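Local atomic coordinates of probable branched-chain amino acid ABC transporter, amino acid binding protein (Thermus thermophilus, PDB entry 3LKB), a protein that binds valine, and probably other branched-chain amino acids, in the cleft of a periplasmic-type binding protein for delivery to an ABC transporter. Residues Ser153-Ala158 / Gln205-Pro210. The protein carries 2 engineered substitutions. Numbering follows the deposited sequence.
Sequences SPFGRA and QNVAGP. With VAL (valine), chain C.
A chi1 of 153° swings the Phe155 ring away from its own backbone N and brings its far edge against residues 205-207, while Gln205, also extended at chi1 (165°) but bent at chi2, folds its amide over the first turn of the short helix 154-157. There Gln205 NE2 donates to Phe155 O over 2.9 Å, a nearly straight bond that lies close to the amide plane and helps set the rotation of the amide. The same amide meets the ring obliquely, Gln205 NE2 standing 3.4 Å from Phe155 CE1, and Phe155 CZ comes within 3.5 Å of Asn206 C, with Val207 N at the ring edge. Phe155 belongs to the ligand pocket of this periplasmic binding protein fold: one ring face carries the amino nitrogen of the bound valine over its centre, consistent with a cation-pi contribution, and Phe155 CG lies 3.2 Å from CB of the ligand. Replacing Phe155 by alanine is likely to remove the ring under the ligand's ammonium and CB and leave a gap beside the Gln205 amide. The buried contact joins the C-terminal ends of the adjacent parallel strands 145-150 and 201-205 and the helices that follow them; Tyr126 of helix 126-140 touches Gln205, and Val207 packs on helix 21-41.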
loop_
_atom_site.group_PDB
_atom_site.type_symbol
_atom_site.label_atom_id
_atom_site.label_comp_id
_atom_site.label_asym_id
_atom_site.label_seq_id
_atom_site.Cartn_x
_atom_site.Cartn_y
_atom_site.Cartn_z
ATOM N N SER A 153 13.566 10.892 8.606
ATOM C CA SER A 153 14.206 10.770 7.312
ATOM C C SER A 153 14.552 12.139 6.920
ATOM O O SER A 153 14.096 13.085 7.542
ATOM C CB SER A 153 13.242 10.200 6.260
ATOM O OG SER A 153 12.027 10.914 6.264
ATOM N N PRO A 154 15.345 12.258 5.862
ATOM C CA PRO A 154 15.589 13.538 5.194
ATOM C C PRO A 154 14.258 14.281 4.949
ATOM O O PRO A 154 14.196 15.488 5.080
ATOM C CB PRO A 154 16.216 13.110 3.847
ATOM C CG PRO A 154 16.901 11.778 4.153
ATOM C CD PRO A 154 16.009 11.109 5.190
ATOM N N PHE A 155 13.201 13.565 4.558
ATOM C CA PHE A 155 11.839 14.158 4.412
ATOM C C PHE A 155 11.288 14.846 5.689
ATOM O O PHE A 155 10.782 15.988 5.649
ATOM C CB PHE A 155 10.883 13.099 3.868
ATOM C CG PHE A 155 9.410 13.284 4.252
ATOM C CD1 PHE A 155 8.701 14.444 3.907
ATOM C CD2 PHE A 155 8.718 12.238 4.881
ATOM C CE1 PHE A 155 7.321 14.558 4.199
ATOM C CE2 PHE A 155 7.357 12.345 5.167
ATOM C CZ PHE A 155 6.654 13.518 4.838
ATOM N N GLY A 156 11.301 14.184 6.811
ATOM C CA GLY A 156 10.948 14.813 8.044
ATOM C C GLY A 156 11.822 15.943 8.471
ATOM O O GLY A 156 11.377 16.903 8.939
ATOM N N ARG A 157 13.104 15.781 8.288
ATOM C CA ARG A 157 14.045 16.796 8.677
ATOM C C ARG A 157 14.118 18.010 7.763
ATOM O O ARG A 157 14.568 18.992 8.166
ATOM C CB ARG A 157 15.410 16.179 8.946
ATOM C CG ARG A 157 15.310 15.191 10.028
ATOM C CD ARG A 157 16.527 14.487 10.421
ATOM N NE ARG A 157 16.995 13.535 9.467
ATOM C CZ ARG A 157 16.894 12.224 9.525
ATOM N NH1 ARG A 157 16.269 11.626 10.476
ATOM N NH2 ARG A 157 17.423 11.526 8.572
ATOM N N ALA A 158 13.651 17.921 6.546
ATOM C CA ALA A 158 13.712 19.001 5.581
ATOM C C ALA A 158 13.456 20.439 6.045
ATOM O O ALA A 158 14.221 21.297 5.776
ATOM C CB ALA A 158 12.838 18.687 4.419
ATOM N N GLN A 205 5.648 17.370 10.504
ATOM C CA GLN A 205 6.093 17.109 9.137
ATOM C C GLN A 205 6.144 15.613 8.941
ATOM O O GLN A 205 7.104 14.937 9.312
ATOM C CB GLN A 205 7.475 17.716 8.901
ATOM C CG GLN A 205 8.203 17.214 7.656
ATOM C CD GLN A 205 7.630 17.739 6.299
ATOM O OE1 GLN A 205 6.495 18.206 6.212
ATOM N NE2 GLN A 205 8.429 17.621 5.237
ATOM N N ASN A 206 5.136 15.069 8.298
ATOM C CA ASN A 206 5.022 13.630 8.254
ATOM C C ASN A 206 4.015 13.230 7.194
ATOM O O ASN A 206 3.460 14.110 6.520
ATOM C CB ASN A 206 4.533 13.198 9.634
ATOM C CG ASN A 206 5.191 11.925 10.120
ATOM O OD1 ASN A 206 5.489 11.041 9.321
ATOM N ND2 ASN A 206 5.431 11.830 11.434
ATOM N N VAL A 207 3.782 11.927 7.022
ATOM C CA VAL A 207 2.612 11.476 6.297
ATOM C C VAL A 207 1.537 11.340 7.348
ATOM O O VAL A 207 1.819 11.522 8.536
ATOM C CB VAL A 207 2.779 10.140 5.533
ATOM C CG1 VAL A 207 3.461 10.380 4.149
ATOM C CG2 VAL A 207 3.519 9.085 6.401
ATOM N N ALA A 208 0.326 11.018 6.906
ATOM C CA ALA A 208 -0.840 11.083 7.750
ATOM C C ALA A 208 -0.972 10.015 8.865
ATOM O O ALA A 208 -1.535 10.319 9.904
ATOM C CB ALA A 208 -2.096 11.125 6.889
ATOM N N GLY A 209 -0.519 8.775 8.652
ATOM C CA GLY A 209 -0.690 7.686 9.680
ATOM C C GLY A 209 0.007 7.980 11.015
ATOM O O GLY A 209 -0.597 7.926 12.065
ATOM N N PRO A 210 1.302 8.333 10.997
ATOM C CA PRO A 210 1.876 8.740 12.313
ATOM C C PRO A 210 1.171 9.935 12.985
ATOM O O PRO A 210 0.989 9.971 14.232
ATOM C CB PRO A 210 3.324 9.086 11.972
ATOM C CG PRO A 210 3.612 8.151 10.708
ATOM C CD PRO A 210 2.313 8.275 9.925
HETATM N N VAL C . 7.092 11.697 1.486
HETATM C CA VAL C . 7.763 12.776 0.662
HETATM C C VAL C . 7.790 12.506 -0.802
HETATM O O VAL C . 6.864 12.986 -1.419
HETATM C CB VAL C . 9.206 13.021 1.042
HETATM C CG1 VAL C . 10.059 11.888 0.736
HETATM C CG2 VAL C . 9.655 14.132 0.321
#